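Local structure of chemotaxis signal transduction protein (Thermoanaerobacter tengcongensis, 2QDL) at residues P47-G52 against P62-K67; R82-E87 against L95-V100; V86-Q91 against H142-V147. The protein probably serves as the scaffolding protein that couples chemoreceptors to the histidine kinase CheA in bacterial chemotaxis. All blocks are in the same frame, centred on the assembly; numbering follows the deposited sequence.

Contact 1. Residues P47-G52 against P62-K67; sequences PEFIEG and PVIDLK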
loop_
_atom_site.group_PDB
_atom_site.type_symbol
_atom_site.label_atom_id
_atom_site.label_comp_id
_atom_site.label_asym_id
_atom_site.label_seq_id
_atom_site.Cartn_x
_atom_site.Cartn_y
_atom_site.Cartn_z
ATOM N N PRO A 47 7.770 16.588 -0.974
ATOM C CA PRO A 47 8.027 15.831 -2.195
ATOM C C PRO A 47 6.742 15.599 -2.982
ATOM O O PRO A 47 5.646 15.479 -2.406
ATOM C CB PRO A 47 8.559 14.497 -1.672
ATOM C CG PRO A 47 9.141 14.817 -0.348
ATOM C CD PRO A 47 8.284 15.894 0.223
ATOM N N GLU A 48 6.885 15.535 -4.295
ATOM C CA GLU A 48 5.763 15.286 -5.190
ATOM C C GLU A 48 4.963 14.023 -4.851
ATOM O O GLU A 48 3.758 14.000 -5.043
ATOM C CB GLU A 48 6.257 15.210 -6.645
ATOM C CG GLU A 48 6.799 16.529 -7.187
ATOM C CD GLU A 48 8.253 16.842 -6.761
ATOM O OE1 GLU A 48 8.875 16.043 -5.991
ATOM O OE2 GLU A 48 8.771 17.909 -7.209
ATOM N N PHE A 49 5.629 12.978 -4.364
ATOM C CA PHE A 49 4.949 11.706 -4.057
ATOM C C PHE A 49 4.085 11.791 -2.798
ATOM O O PHE A 49 3.237 10.937 -2.584
ATOM C CB PHE A 49 5.933 10.521 -3.991
ATOM C CG PHE A 49 6.827 10.539 -2.798
ATOM C CD1 PHE A 49 8.137 11.009 -2.899
ATOM C CD2 PHE A 49 6.385 10.080 -1.564
ATOM C CE1 PHE A 49 8.985 11.025 -1.782
ATOM C CE2 PHE A 49 7.232 10.106 -0.448
ATOM C CZ PHE A 49 8.536 10.588 -0.566
ATOM N N ILE A 50 4.315 12.819 -1.965
ATOM C CA ILE A 50 3.393 13.158 -0.879
ATOM C C ILE A 50 2.261 14.012 -1.428
ATOM O O ILE A 50 2.378 15.240 -1.548
ATOM C CB ILE A 50 4.062 13.904 0.282
ATOM C CG1 ILE A 50 5.396 13.243 0.680
ATOM C CG2 ILE A 50 3.076 14.027 1.472
ATOM C CD1 ILE A 50 5.252 12.130 1.672
ATOM N N GLU A 51 1.157 13.360 -1.768
ATOM C CA GLU A 51 0.056 14.062 -2.408
ATOM C C GLU A 51 -0.500 15.141 -1.503
ATOM O O GLU A 51 -0.982 16.169 -1.977
ATOM C CB GLU A 51 -1.065 13.088 -2.796
ATOM C CG GLU A 51 -2.107 13.722 -3.733
ATOM C CD GLU A 51 -1.500 14.170 -5.069
ATOM O OE1 GLU A 51 -0.509 13.544 -5.510
ATOM O OE2 GLU A 51 -2.028 15.135 -5.672
ATOM N N GLY A 52 -0.476 14.882 -0.192
ATOM C CA GLY A 52 -1.021 15.815 0.762
ATOM C C GLY A 52 -1.554 15.165 1.999
ATOM O O GLY A 52 -1.071 14.125 2.428
ATOM N N PRO A 62 -1.112 11.843 6.490
ATOM C CA PRO A 62 -0.388 12.062 5.246
ATOM C C PRO A 62 -0.660 10.957 4.208
ATOM O O PRO A 62 -0.654 9.780 4.540
ATOM C CB PRO A 62 1.084 12.078 5.694
ATOM C CG PRO A 62 1.113 11.217 6.876
ATOM C CD PRO A 62 -0.202 11.452 7.593
ATOM N N VAL A 63 -0.882 11.371 2.966
ATOM C CA VAL A 63 -1.241 10.483 1.878
ATOM C C VAL A 63 -0.153 10.468 0.809
ATOM O O VAL A 63 0.269 11.488 0.327
ATOM C CB VAL A 63 -2.583 10.861 1.229
ATOM C CG1 VAL A 63 -2.986 9.786 0.213
ATOM C CG2 VAL A 63 -3.655 11.028 2.292
ATOM N N ILE A 64 0.308 9.269 0.476
ATOM C CA ILE A 64 1.317 9.083 -0.557
ATOM C C ILE A 64 0.645 8.581 -1.836
ATOM O O ILE A 64 -0.278 7.741 -1.806
ATOM C CB ILE A 64 2.438 8.098 -0.067
ATOM C CG1 ILE A 64 3.458 7.800 -1.154
ATOM C CG2 ILE A 64 1.862 6.774 0.328
ATOM C CD1 ILE A 64 4.782 7.311 -0.576
ATOM N N ASP A 65 1.114 9.126 -2.954
ATOM C CA ASP A 65 0.787 8.624 -4.262
ATOM C C ASP A 65 1.858 7.598 -4.587
ATOM O O ASP A 65 3.016 7.962 -4.801
ATOM C CB ASP A 65 0.698 9.770 -5.304
ATOM C CG ASP A 65 0.342 9.251 -6.724
ATOM O OD1 ASP A 65 0.939 8.240 -7.165
ATOM O OD2 ASP A 65 -0.495 9.859 -7.405
ATOM N N LEU A 66 1.480 6.311 -4.555
ATOM C CA LEU A 66 2.407 5.181 -4.801
ATOM C C LEU A 66 3.019 5.173 -6.199
ATOM O O LEU A 66 4.170 4.779 -6.364
ATOM C CB LEU A 66 1.721 3.824 -4.530
ATOM C CG LEU A 66 1.211 3.570 -3.107
ATOM C CD1 LEU A 66 0.520 2.206 -3.025
ATOM C CD2 LEU A 66 2.359 3.662 -2.070
ATOM N N LYS A 67 2.261 5.586 -7.209
ATOM C CA LYS A 67 2.790 5.666 -8.582
ATOM C C LYS A 67 3.946 6.641 -8.669
ATOM O O LYS A 67 4.948 6.338 -9.319
ATOM C CB LYS A 67 1.712 6.064 -9.572
ATOM C CG LYS A 67 0.590 5.034 -9.743
ATOM C CD LYS A 67 -0.501 5.641 -10.598
ATOM C CE LYS A 67 -1.816 4.955 -10.341
ATOM N NZ LYS A 67 -2.968 5.660 -10.970
#
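F49 and I64 make the apolar half of this contact, I64 CD1 lying 3.3 Å from F49 CD2. The methyl comes in at a slant, with F49 CE2 a little farther off. I64 reaches the ring because its CG1 is anti to the backbone N (chi1 176°) and the chain continues nearly extended. F49 meets it with CG set between its own N and carbonyl carbon (chi1 71°). V147 also touches this ring, and R69 makes a cation-pi interaction with it. Were the branched chain of I64 cut back to the single methyl of an alanine, the F49 ring would probably lose its neighbour at CD2 and CE2, opening a gap beside it. I50 and I64 form a non-hydrogen-bonded antiparallel pair, with both side chains on one face of the sheet.

The backbones belong to the hairpin of strands 50-56 and 59-65 in the CheW-like domain. D65 N donates to F49 O at 2.8 Å in a nearly straight bond (161° at the hydrogen), and V63 N donates to G52 O, also at 2.8 Å. Between them E51 N makes a weak, bent bond to V63 O at 2.9 Å. E51 and G52 both face V63, a classic beta bulge. At the backbone angles of G52 a side chain would collide with the preceding carbonyl O.

From the bulge, the E51 side chain runs beside that of D65 and points the same way, with E51 OE1 4.1 Å from D65 OD2. K68 serves both: its NZ makes a salt bridge to E51 OE1, and its backbone N is capped by D65 OD1 at the start of helix 66-70. The two like charges are therefore probably tolerated because the lysine and the helix N-terminus offset them.

Contact 2. Residues R82-E87 against L95-V100; sequences RIIIVE and LIVDAV. With GOL (glycerol), chain C.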
loop_
_atom_site.group_PDB
_atom_site.type_symbol
_atom_site.label_atom_id
_atom_site.label_comp_id
_atom_site.label_asym_id
_atom_site.label_seq_id
_atom_site.Cartn_x
_atom_site.Cartn_y
_atom_site.Cartn_z
ATOM N N ARG A 82 -9.267 4.829 -4.180
ATOM C CA ARG A 82 -9.414 4.852 -2.729
ATOM C C ARG A 82 -8.129 5.254 -2.022
ATOM O O ARG A 82 -7.047 5.344 -2.625
ATOM C CB ARG A 82 -9.799 3.450 -2.230
ATOM C CG ARG A 82 -11.126 2.937 -2.742
ATOM C CD ARG A 82 -12.263 3.674 -2.055
ATOM N NE ARG A 82 -13.553 3.077 -2.376
ATOM C CZ ARG A 82 -14.312 3.397 -3.417
ATOM N NH1 ARG A 82 -13.919 4.318 -4.293
ATOM N NH2 ARG A 82 -15.468 2.770 -3.589
ATOM N N ILE A 83 -8.265 5.463 -0.718
ATOM C CA ILE A 83 -7.137 5.661 0.151
ATOM C C ILE A 83 -7.146 4.587 1.216
ATOM O O ILE A 83 -8.013 4.568 2.096
ATOM C CB ILE A 83 -7.125 7.071 0.845
ATOM C CG1 ILE A 83 -7.097 8.199 -0.204
ATOM C CG2 ILE A 83 -5.938 7.136 1.819
ATOM C CD1 ILE A 83 -7.438 9.611 0.358
ATOM N N ILE A 84 -6.151 3.713 1.129
ATOM C CA ILE A 84 -5.958 2.646 2.120
ATOM C C ILE A 84 -5.205 3.210 3.302
ATOM O O ILE A 84 -4.064 3.693 3.161
ATOM C CB ILE A 84 -5.166 1.461 1.545
ATOM C CG1 ILE A 84 -5.862 0.930 0.269
ATOM C CG2 ILE A 84 -4.991 0.384 2.589
ATOM C CD1 ILE A 84 -5.124 -0.196 -0.403
ATOM N N ILE A 85 -5.850 3.153 4.462
ATOM C CA ILE A 85 -5.230 3.605 5.706
ATOM C C ILE A 85 -4.412 2.481 6.305
ATOM O O ILE A 85 -4.916 1.382 6.578
ATOM C CB ILE A 85 -6.250 4.143 6.722
ATOM C CG1 ILE A 85 -7.217 5.143 6.064
ATOM C CG2 ILE A 85 -5.558 4.697 8.018
ATOM C CD1 ILE A 85 -6.578 6.362 5.439
ATOM N N VAL A 86 -3.130 2.762 6.480
ATOM C CA VAL A 86 -2.199 1.819 7.080
ATOM C C VAL A 86 -1.522 2.490 8.316
ATOM O O VAL A 86 -1.841 3.623 8.686
ATOM C CB VAL A 86 -1.136 1.324 6.022
ATOM C CG1 VAL A 86 -1.830 0.714 4.783
ATOM C CG2 VAL A 86 -0.188 2.462 5.616
ATOM N N GLU A 87 -0.601 1.774 8.945
ATOM C CA GLU A 87 0.147 2.286 10.091
ATOM C C GLU A 87 1.609 1.998 9.838
ATOM O O GLU A 87 1.960 0.889 9.510
ATOM C CB GLU A 87 -0.305 1.612 11.383
ATOM C CG GLU A 87 0.470 2.074 12.581
ATOM C CD GLU A 87 0.203 1.228 13.828
ATOM O OE1 GLU A 87 0.748 0.094 13.976
ATOM O OE2 GLU A 87 -0.550 1.726 14.673
ATOM N N LEU A 95 -2.424 5.450 1.537
ATOM C CA LEU A 95 -1.836 5.068 0.250
ATOM C C LEU A 95 -2.950 5.135 -0.789
ATOM O O LEU A 95 -4.003 4.499 -0.620
ATOM C CB LEU A 95 -1.249 3.650 0.310
ATOM C CG LEU A 95 -0.394 3.210 1.518
ATOM C CD1 LEU A 95 0.091 1.799 1.310
ATOM C CD2 LEU A 95 0.795 4.110 1.701
ATOM N N ILE A 96 -2.714 5.923 -1.844
ATOM C CA ILE A 96 -3.640 6.018 -2.973
ATOM C C ILE A 96 -3.521 4.771 -3.826
ATOM O O ILE A 96 -2.422 4.305 -4.138
ATOM C CB ILE A 96 -3.391 7.305 -3.829
ATOM C CG1 ILE A 96 -3.609 8.558 -2.981
ATOM C CG2 ILE A 96 -4.288 7.346 -5.108
ATOM C CD1 ILE A 96 -3.016 9.794 -3.599
ATOM N N VAL A 97 -4.682 4.225 -4.184
ATOM C CA VAL A 97 -4.782 3.059 -5.075
ATOM C C VAL A 97 -5.910 3.317 -6.092
ATOM O O VAL A 97 -6.868 4.006 -5.772
ATOM C CB VAL A 97 -5.020 1.711 -4.279
ATOM C CG1 VAL A 97 -3.984 1.516 -3.199
ATOM C CG2 VAL A 97 -6.424 1.642 -3.647
ATOM N N ASP A 98 -5.805 2.742 -7.286
ATOM C CA ASP A 98 -6.837 2.883 -8.318
ATOM C C ASP A 98 -8.105 2.109 -7.992
ATOM O O ASP A 98 -9.172 2.494 -8.411
ATOM C CB ASP A 98 -6.323 2.452 -9.720
ATOM C CG ASP A 98 -5.224 3.350 -10.233
ATOM O OD1 ASP A 98 -5.147 4.506 -9.779
ATOM O OD2 ASP A 98 -4.456 2.910 -11.107
ATOM N N ALA A 99 -7.982 1.007 -7.273
ATOM C CA ALA A 99 -9.156 0.202 -6.913
ATOM C C ALA A 99 -8.717 -0.927 -6.025
ATOM O O ALA A 99 -7.617 -1.419 -6.156
ATOM C CB ALA A 99 -9.846 -0.374 -8.190
ATOM N N VAL A 100 -9.585 -1.303 -5.104
ATOM C CA VAL A 100 -9.486 -2.545 -4.364
ATOM C C VAL A 100 -10.306 -3.567 -5.158
ATOM O O VAL A 100 -11.543 -3.512 -5.181
ATOM C CB VAL A 100 -9.990 -2.368 -2.910
ATOM C CG1 VAL A 100 -10.034 -3.712 -2.161
ATOM C CG2 VAL A 100 -9.109 -1.355 -2.165
HETATM C C1 GOL C . -13.971 -2.108 -2.647
HETATM O O1 GOL C . -13.730 -2.206 -4.030
HETATM C C2 GOL C . -13.919 -0.636 -2.248
HETATM O O2 GOL C . -12.727 -0.010 -2.689
HETATM C C3 GOL C . -14.018 -0.539 -0.748
HETATM O O3 GOL C . -13.798 0.807 -0.386
#
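R82, I83 and I84 run antiparallel to V97, I96 and L95, the N-to-C directions of the short strand segments 144° apart and their axes 4.7 Å apart at closest approach. R82 and V97 exchange two backbone bonds, N to O in each direction, and I84 and L95 exchange another two, while I83 and I96 form the non-hydrogen-bonded pair between them.

On the face that carries I84 and V97, the two side chains cross at about a right angle. I84 CD1 is pressed to 3.5 Å from V97 CG1, a close approach for two methyl carbons. I84 CG1 is anti to its carbonyl carbon (chi1 -55°) and the chain then extends, which carries the terminal methyl over the valine; F17 of strand 12-19 packs on both residues. Farther along, V86 CG1 touches L95 CD1 at 4.1 Å, again nearly at right angles. Strands 82-88 and 91-106 form a beta hairpin within the beta-barrel architecture of CheW, and strand 91-106 also pairs in parallel with strand 59-65.

The opposite face has a looser meeting of I83 CG1 and I96 CG1 at 4.5 Å. R82 starts on the I84 face, its CB 4.1 Å from V97 CG2, but a bend at chi2 (-73°) takes the guanidinium away from the strand pair. There R82 NE donates to O3 of a glycerol at 3.0 Å, the oxygen lying at the guanidinium edge and in its plane. The same glycerol, probably from the crystallisation liquor, gives its O1 proton to V100 O at 2.8 Å, and R82 NH1 bonds to K79 O.

Contact 3. Residues V86-Q91 against H142-V147; sequences VEILGQ and HFLFEV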
loop_
_atom_site.group_PDB
_atom_site.type_symbol
_atom_site.label_atom_id
_atom_site.label_comp_id
_atom_site.label_asym_id
_atom_site.label_seq_id
_atom_site.Cartn_x
_atom_site.Cartn_y
_atom_site.Cartn_z
ATOM N N VAL A 86 -3.130 2.762 6.480
ATOM C CA VAL A 86 -2.199 1.819 7.080
ATOM C C VAL A 86 -1.522 2.490 8.316
ATOM O O VAL A 86 -1.841 3.623 8.686
ATOM C CB VAL A 86 -1.136 1.324 6.022
ATOM C CG1 VAL A 86 -1.830 0.714 4.783
ATOM C CG2 VAL A 86 -0.188 2.462 5.616
ATOM N N GLU A 87 -0.601 1.774 8.945
ATOM C CA GLU A 87 0.147 2.286 10.091
ATOM C C GLU A 87 1.609 1.998 9.838
ATOM O O GLU A 87 1.960 0.889 9.510
ATOM C CB GLU A 87 -0.305 1.612 11.383
ATOM C CG GLU A 87 0.470 2.074 12.581
ATOM C CD GLU A 87 0.203 1.228 13.828
ATOM O OE1 GLU A 87 0.748 0.094 13.976
ATOM O OE2 GLU A 87 -0.550 1.726 14.673
ATOM N N ILE A 88 2.430 3.029 9.902
ATOM C CA ILE A 88 3.841 2.933 9.622
ATOM C C ILE A 88 4.518 3.594 10.811
ATOM O O ILE A 88 4.271 4.778 11.111
ATOM C CB ILE A 88 4.234 3.661 8.314
ATOM C CG1 ILE A 88 3.512 3.054 7.107
ATOM C CG2 ILE A 88 5.747 3.635 8.111
ATOM C CD1 ILE A 88 3.760 3.829 5.852
ATOM N N LEU A 89 5.316 2.786 11.504
ATOM C CA LEU A 89 6.029 3.166 12.709
ATOM C C LEU A 89 5.072 3.781 13.725
ATOM O O LEU A 89 5.337 4.848 14.278
ATOM C CB LEU A 89 7.208 4.102 12.345
ATOM C CG LEU A 89 8.343 3.478 11.518
ATOM C CD1 LEU A 89 9.309 4.546 11.115
ATOM C CD2 LEU A 89 9.066 2.367 12.292
ATOM N N GLY A 90 3.939 3.109 13.932
ATOM C CA GLY A 90 2.940 3.544 14.906
ATOM C C GLY A 90 2.162 4.799 14.546
ATOM O O GLY A 90 1.458 5.342 15.385
ATOM N N GLN A 91 2.306 5.267 13.299
ATOM C CA GLN A 91 1.599 6.443 12.784
ATOM C C GLN A 91 0.678 6.074 11.633
ATOM O O GLN A 91 1.032 5.227 10.801
ATOM C CB GLN A 91 2.606 7.485 12.284
ATOM C CG GLN A 91 3.626 7.916 13.354
ATOM C CD GLN A 91 2.939 8.603 14.525
ATOM O OE1 GLN A 91 2.002 9.392 14.341
ATOM N NE2 GLN A 91 3.381 8.287 15.735
ATOM N N HIS A 142 7.400 -0.063 5.469
ATOM C CA HIS A 142 8.406 0.570 6.321
ATOM C C HIS A 142 8.970 1.925 5.826
ATOM O O HIS A 142 8.900 2.927 6.546
ATOM C CB HIS A 142 9.558 -0.417 6.571
ATOM C CG HIS A 142 10.454 -0.026 7.701
ATOM N ND1 HIS A 142 11.407 -0.870 8.224
ATOM C CD2 HIS A 142 10.523 1.115 8.432
ATOM C CE1 HIS A 142 12.033 -0.259 9.214
ATOM N NE2 HIS A 142 11.519 0.947 9.354
ATOM N N PHE A 143 9.534 1.940 4.619
ATOM C CA PHE A 143 10.252 3.106 4.118
ATOM C C PHE A 143 9.507 4.008 3.128
ATOM O O PHE A 143 10.132 4.874 2.496
ATOM C CB PHE A 143 11.572 2.663 3.483
ATOM C CG PHE A 143 12.371 1.705 4.352
ATOM C CD1 PHE A 143 12.878 2.116 5.586
ATOM C CD2 PHE A 143 12.582 0.389 3.939
ATOM C CE1 PHE A 143 13.610 1.228 6.394
ATOM C CE2 PHE A 143 13.309 -0.528 4.743
ATOM C CZ PHE A 143 13.823 -0.103 5.970
ATOM N N LEU A 144 8.197 3.817 2.985
ATOM C CA LEU A 144 7.428 4.584 2.009
ATOM C C LEU A 144 7.612 6.104 2.141
ATOM O O LEU A 144 7.674 6.810 1.131
ATOM C CB LEU A 144 5.937 4.197 2.001
ATOM C CG LEU A 144 5.611 2.814 1.413
ATOM C CD1 LEU A 144 4.095 2.494 1.632
ATOM C CD2 LEU A 144 6.009 2.746 -0.073
ATOM N N PHE A 145 7.769 6.576 3.376
ATOM C CA PHE A 145 7.876 8.004 3.673
ATOM C C PHE A 145 9.313 8.482 3.905
ATOM O O PHE A 145 9.534 9.671 4.127
ATOM C CB PHE A 145 7.017 8.360 4.913
ATOM C CG PHE A 145 5.551 8.395 4.624
ATOM C CD1 PHE A 145 4.935 9.583 4.237
ATOM C CD2 PHE A 145 4.787 7.223 4.690
ATOM C CE1 PHE A 145 3.585 9.614 3.938
ATOM C CE2 PHE A 145 3.442 7.234 4.385
ATOM C CZ PHE A 145 2.828 8.426 4.017
ATOM N N GLU A 146 10.276 7.567 3.876
ATOM C CA GLU A 146 11.649 7.915 4.198
ATOM C C GLU A 146 12.385 8.538 3.014
ATOM O O GLU A 146 12.706 7.858 2.039
ATOM C CB GLU A 146 12.429 6.728 4.787
ATOM C CG GLU A 146 13.426 7.187 5.878
ATOM C CD GLU A 146 14.360 6.094 6.353
ATOM O OE1 GLU A 146 13.872 5.049 6.838
ATOM O OE2 GLU A 146 15.596 6.283 6.254
ATOM N N VAL A 147 12.627 9.843 3.134
ATOM C CA VAL A 147 13.316 10.667 2.142
ATOM C C VAL A 147 14.744 10.913 2.629
ATOM O O VAL A 147 14.953 11.593 3.647
ATOM C CB VAL A 147 12.614 12.042 1.979
ATOM C CG1 VAL A 147 13.329 12.898 0.958
ATOM C CG2 VAL A 147 11.153 11.869 1.601
#
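I88 N donates to Q91 O at 2.8 Å and Q91 N returns a bond to I88 O at 3.0 Å, closing the type I' beta turn whose tip is L89 and G90. This turn joins strands 82-88 and 91-106, and it presents I88 and L89 to segment 142-147.

I88 makes most of the contact. Its CB is directed toward 142-147, and with CG1 anti to the carbonyl carbon (chi1 -61°) and an extended chi2, CD1 arrives at the edge of the F145 ring, in the ring plane. That methyl is 3.7 Å from F145 CE2 and equally near CD2, the two side chains crossing at about a right angle. The same methyl comes within 4.4 Å of L144 CD1. The other branch, I88 CG2, rests against the carbonyl of H142, 3.6 Å from its O. A93 of strand 91-106 touches both I88 and F145.

Nearer the surface, L89 CD2 approaches H142 NE2 obliquely at 4.1 Å. F143 lies over one face of the imidazole, its CE1 3.4 Å above the ring plane. Within 142-147, E146 N bonds to F143 O in a type I turn, while R69 donates to L144 O and E146 O from outside.

Polar bonds thus shape each segment on its own side, and the meeting itself is van der Waals packing, mainly apolar, with methyls of I88 and L89 also set against the H142 carbonyl and ring. The fit of the hairpin tip against 142-147 consequently rests on the shape of I88 between F145, L144 and that carbonyl, with L89 adding a looser touch at the exposed margin.

The three contacts form one continuous patch of the domain, contacts 1 and 2 and contacts 1 and 3 each lying about 12 Å apart between centres, contacts 2 and 3 about 14 Å. Contact 1 meets contact 2 along the parallel strands 59-65 and 91-106, where V63 CG1 packs 3.5 Å from I96 CG1. A salt bridge of 2.7 Å between K67 NZ and D98 OD1 joins them as well. Contacts 2 and 3 share V86 and E87. Segment 142-147 completes the circuit: F145 CD1 lies 3.6 Å from I50 CD1, and L144 CD1 is 3.7 Å from L95 CD2. A second glycerol, probably also from the crystallisation liquor, lies about 6 Å from the F49 side chain.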